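Local coordinates for protein putative prolyl-tRNA synthetase (Leishmania major, PDB 5XIL) that probably charges tRNA(Pro) with L-proline at the expense of ATP, as a class II prolyl-tRNA synthetase, at residues 235-238 with 239-242; 344-347 with 348-352. All blocks are in the same frame, centred on the assembly; numbering follows the deposited sequence. Where two conformers were deposited one is given.

Contact 1: 235-238 with 239-242; sequences QNFG and KMFD
F237 O takes one hydrogen bond, from F241 N, and has F241 CD2 and M240 CB close beside that donor. F241 N donates to F237 O at 3.0 Å with an N-H...O angle of 140°, so the bond is short but bent. The F241 ring meets the same oxygen in its own plane, with CD2 edge-on at 3.3 Å from F237 O, while M240 CB adds an apolar contact. Upstream, K239 N bonds to Q235 O at 3.2 Å; the bond from M240 N to N236 O, at 3.3 Å, is weak. The F237 and F241 side chains lie alongside one another and point the same way, with F241 CE2 coming near the plane of the F237 ring at 3.9 Å from F237 CD1. M240 joins this row through a Met-aromatic contact: its chain bends at the last torsion (chi3 57°), and SD rests 3.8 Å from F237 CD1, oblique to the ring. This single short helix, 236-241, follows strand 223-234 of the class II synthetase core; Q235 occupies its N-cap position and D242, with positive phi (56°), ends it in a Schellman motif. Its first turn is anchored to the core by Q235 NE2 bonding to I256 O and N236 ND2 bonding to D209 OD1, and F237 meets Y116 edge-to-face. On another side of the helix, K239 runs back along the backbone in an extended chain, passing Q235 O with CG at 3.3 Å and bringing CE to 4.0 Å from Q235 CB.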
loop_
_atom_site.group_PDB
_atom_site.type_symbol
_atom_site.label_atom_id
_atom_site.label_comp_id
_atom_site.label_asym_id
_atom_site.label_seq_id
_atom_site.Cartn_x
_atom_site.Cartn_y
_atom_site.Cartn_z
ATOM N N GLN A 235 -28.934 0.996 11.598
ATOM C CA GLN A 235 -28.934 2.345 12.138
ATOM C C GLN A 235 -28.455 2.393 13.587
ATOM O O GLN A 235 -28.498 3.449 14.233
ATOM C CB GLN A 235 -30.364 2.903 12.047
ATOM C CG GLN A 235 -30.810 3.090 10.628
ATOM C CD GLN A 235 -32.268 3.496 10.504
ATOM O OE1 GLN A 235 -33.108 2.896 11.107
ATOM N NE2 GLN A 235 -32.551 4.449 9.650
ATOM N N ASN A 236 -27.971 1.286 14.123
ATOM C CA ASN A 236 -27.528 1.291 15.526
ATOM C C ASN A 236 -26.544 2.333 15.910
ATOM O O ASN A 236 -26.608 2.949 16.977
ATOM C CB ASN A 236 -26.933 -0.082 15.889
ATOM C CG ASN A 236 -27.946 -1.199 15.737
ATOM O OD1 ASN A 236 -29.007 -1.096 16.298
ATOM N ND2 ASN A 236 -27.655 -2.232 14.939
ATOM N N PHE A 237 -25.531 2.522 15.088
ATOM C CA PHE A 237 -24.496 3.450 15.441
ATOM C C PHE A 237 -24.823 4.885 15.199
ATOM O O PHE A 237 -24.291 5.753 15.872
ATOM C CB PHE A 237 -23.195 3.116 14.737
ATOM C CG PHE A 237 -22.469 1.978 15.390
ATOM C CD1 PHE A 237 -21.776 2.175 16.578
ATOM C CD2 PHE A 237 -22.529 0.689 14.868
ATOM C CE1 PHE A 237 -21.096 1.131 17.196
ATOM C CE2 PHE A 237 -21.838 -0.343 15.481
ATOM C CZ PHE A 237 -21.114 -0.125 16.636
ATOM N N GLY A 238 -25.696 5.131 14.245
ATOM C CA GLY A 238 -26.124 6.492 13.975
ATOM C C GLY A 238 -26.888 7.012 15.165
ATOM O O GLY A 238 -26.750 8.139 15.529
ATOM N N LYS A 239 -27.675 6.151 15.788
ATOM C CA LYS A 239 -28.365 6.520 16.994
ATOM C C LYS A 239 -27.407 6.809 18.131
ATOM O O LYS A 239 -27.527 7.820 18.784
ATOM C CB LYS A 239 -29.309 5.414 17.384
ATOM C CG LYS A 239 -30.350 5.202 16.328
ATOM C CD LYS A 239 -31.140 3.960 16.672
ATOM C CE LYS A 239 -32.134 3.602 15.587
ATOM N NZ LYS A 239 -32.808 2.351 16.032
ATOM N N MET A 240 -26.417 5.960 18.341
ATOM C CA MET A 240 -25.418 6.232 19.383
ATOM C C MET A 240 -24.678 7.549 19.211
ATOM O O MET A 240 -24.413 8.205 20.202
ATOM C CB MET A 240 -24.342 5.129 19.448
ATOM C CG MET A 240 -24.671 3.785 20.114
ATOM S SD MET A 240 -23.198 2.678 20.104
ATOM C CE MET A 240 -21.995 3.684 20.950
ATOM N N PHE A 241 -24.309 7.908 17.969
ATOM C CA PHE A 241 -23.352 8.973 17.676
ATOM C C PHE A 241 -24.036 10.174 17.050
ATOM O O PHE A 241 -23.395 11.101 16.624
ATOM C CB PHE A 241 -22.236 8.458 16.751
ATOM C CG PHE A 241 -21.267 7.599 17.465
ATOM C CD1 PHE A 241 -20.222 8.176 18.163
ATOM C CD2 PHE A 241 -21.432 6.219 17.512
ATOM C CE1 PHE A 241 -19.307 7.381 18.879
ATOM C CE2 PHE A 241 -20.525 5.426 18.231
ATOM C CZ PHE A 241 -19.457 6.006 18.901
ATOM N N ASP A 242 -25.365 10.157 17.062
ATOM C CA ASP A 242 -26.116 11.300 16.576
ATOM C C ASP A 242 -25.725 11.671 15.127
ATOM O O ASP A 242 -25.464 12.855 14.847
ATOM C CB ASP A 242 -25.916 12.470 17.557
ATOM C CG ASP A 242 -26.553 12.184 18.930
ATOM O OD1 ASP A 242 -27.733 11.769 18.957
ATOM O OD2 ASP A 242 -25.884 12.365 19.959
#

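Contact 2: 344-347 with 348-352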
loop_
_atom_site.group_PDB
_atom_site.type_symbol
_atom_site.label_atom_id
_atom_site.label_comp_id
_atom_site.label_asym_id
_atom_site.label_seq_id
_atom_site.Cartn_x
_atom_site.Cartn_y
_atom_site.Cartn_z
ATOM N N PHE A 344 17.819 -27.546 -3.082
ATOM C CA PHE A 344 16.510 -27.988 -3.449
ATOM C C PHE A 344 15.653 -27.959 -2.160
ATOM O O PHE A 344 14.457 -27.597 -2.169
ATOM C CB PHE A 344 16.484 -29.459 -3.928
ATOM C CG PHE A 344 17.023 -29.722 -5.325
ATOM C CD1 PHE A 344 17.795 -28.795 -6.034
ATOM C CD2 PHE A 344 16.795 -30.973 -5.897
ATOM C CE1 PHE A 344 18.349 -29.098 -7.265
ATOM C CE2 PHE A 344 17.333 -31.250 -7.152
ATOM C CZ PHE A 344 18.085 -30.320 -7.822
ATOM N N ASN A 345 16.235 -28.443 -1.071
ATOM C CA ASN A 345 15.476 -28.557 0.198
ATOM C C ASN A 345 15.021 -27.186 0.739
ATOM O O ASN A 345 13.839 -27.020 1.161
ATOM C CB ASN A 345 16.293 -29.260 1.292
ATOM C CG ASN A 345 15.569 -29.232 2.649
ATOM O OD1 ASN A 345 14.593 -29.996 2.896
ATOM N ND2 ASN A 345 15.986 -28.341 3.494
ATOM N N HIS A 346 15.954 -26.239 0.749
ATOM C CA HIS A 346 15.738 -24.904 1.194
ATOM C C HIS A 346 14.529 -24.263 0.507
ATOM O O HIS A 346 13.660 -23.690 1.139
ATOM C CB HIS A 346 16.991 -24.065 0.935
ATOM C CG HIS A 346 16.819 -22.598 1.196
ATOM N ND1 HIS A 346 16.853 -22.043 2.461
ATOM C CD2 HIS A 346 16.663 -21.554 0.337
ATOM C CE1 HIS A 346 16.688 -20.747 2.370
ATOM N NE2 HIS A 346 16.583 -20.424 1.096
ATOM N N TRP A 347 14.504 -24.310 -0.821
ATOM C CA TRP A 347 13.370 -23.768 -1.604
ATOM C C TRP A 347 12.111 -24.622 -1.535
ATOM O O TRP A 347 11.000 -24.088 -1.681
ATOM C CB TRP A 347 13.805 -23.544 -3.063
ATOM C CG TRP A 347 14.904 -22.444 -3.126
ATOM C CD1 TRP A 347 16.271 -22.617 -3.316
ATOM C CD2 TRP A 347 14.724 -21.041 -2.861
ATOM N NE1 TRP A 347 16.897 -21.429 -3.224
ATOM C CE2 TRP A 347 15.991 -20.436 -2.953
ATOM C CE3 TRP A 347 13.615 -20.238 -2.622
ATOM C CZ2 TRP A 347 16.186 -19.066 -2.774
ATOM C CZ3 TRP A 347 13.807 -18.838 -2.463
ATOM C CH2 TRP A 347 15.073 -18.283 -2.535
ATOM N N GLU A 348 12.264 -25.928 -1.333
ATOM C CA GLU A 348 11.132 -26.805 -1.066
ATOM C C GLU A 348 10.424 -26.382 0.194
ATOM O O GLU A 348 9.193 -26.281 0.232
ATOM C CB GLU A 348 11.586 -28.254 -0.902
ATOM C CG GLU A 348 10.445 -29.238 -0.698
ATOM C CD GLU A 348 10.880 -30.657 -0.966
ATOM O OE1 GLU A 348 11.455 -31.299 -0.061
ATOM O OE2 GLU A 348 10.684 -31.108 -2.103
ATOM N N VAL A 349 11.213 -26.156 1.232
ATOM C CA VAL A 349 10.625 -25.781 2.489
ATOM C C VAL A 349 9.898 -24.420 2.428
ATOM O O VAL A 349 8.877 -24.184 3.104
ATOM C CB VAL A 349 11.690 -25.792 3.588
ATOM C CG1 VAL A 349 11.081 -25.253 4.881
ATOM C CG2 VAL A 349 12.192 -27.240 3.786
ATOM N N LYS A 350 10.435 -23.508 1.600
ATOM C CA LYS A 350 9.829 -22.193 1.394
ATOM C C LYS A 350 8.612 -22.299 0.572
ATOM O O LYS A 350 7.740 -21.443 0.654
ATOM C CB LYS A 350 10.801 -21.198 0.770
ATOM C CG LYS A 350 11.907 -20.782 1.723
ATOM C CD LYS A 350 13.006 -19.961 1.070
ATOM C CE LYS A 350 12.494 -18.594 0.684
ATOM N NZ LYS A 350 12.241 -17.848 1.965
ATOM N N GLY A 351 8.516 -23.342 -0.249
ATOM C CA GLY A 351 7.344 -23.531 -1.051
ATOM C C GLY A 351 7.342 -22.842 -2.389
ATOM O O GLY A 351 6.262 -22.614 -2.940
ATOM N N VAL A 352 8.519 -22.591 -2.969
ATOM C CA VAL A 352 8.601 -21.988 -4.284
ATOM C C VAL A 352 7.816 -22.852 -5.232
ATOM O O VAL A 352 8.002 -24.017 -5.186
ATOM C CB VAL A 352 10.007 -21.921 -4.859
ATOM C CG1 VAL A 352 9.934 -21.115 -6.160
ATOM C CG2 VAL A 352 10.918 -21.267 -3.883
#
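A chi1 of 172° turns the H346 imidazole away from its own backbone N and alongside K350, whose extended chi2 (171°) carries CD to the ring. K350 CD lies 3.6 Å from H346 NE2 in an off-centre CH-pi contact, and the bend at chi3 (69°) then turns K350 CE onto W347 CZ3 at 3.4 Å, oblique to the indole. The two rings also meet each other: H346 CD2 stands 3.5 Å above the plane of the W347 ring, near its rim. The polar ends are held by other parts of the chain, W347 NE1 by D333 and K350 NZ by A24 O and a salt bridge to E25. A neighbouring row pairs N345 with V349: N345 OD1 accepts a hydrogen bond from G4 N and makes only van der Waals contact with V349 CG2, at 3.8 Å, while V349 N bonds to N345 O at 2.8 Å. At the helix end W347 O accepts twice, from G351 N at 3.0 Å and V352 N at 3.2 Å. G351 has positive phi, and its N also bonds weakly to E348 O. This is the Schellman termination of helix 340-350, in the anticodon binding domain, where the chain leaves the helix to enter strand 354-358.

Overall arrangement
From the N terminus the chain reaches contact 1 first, within the class II core, where the short helix 236-241 links strand 223-234 to strand 245-247. Contact 2 follows in the anticodon binding domain, where helix 340-350 connects strands 330-332 and 354-358, each parallel to strand 293-297 between them; F344 and W347 pack on that middle strand. Each contact joins consecutive residues and so closes only a turn of helix. They occur in series, neither nested nor crossed. Their centres are about 52 Å apart and their nearest atoms about 39 Å, on opposite sides of the chain's centre, so they do not touch.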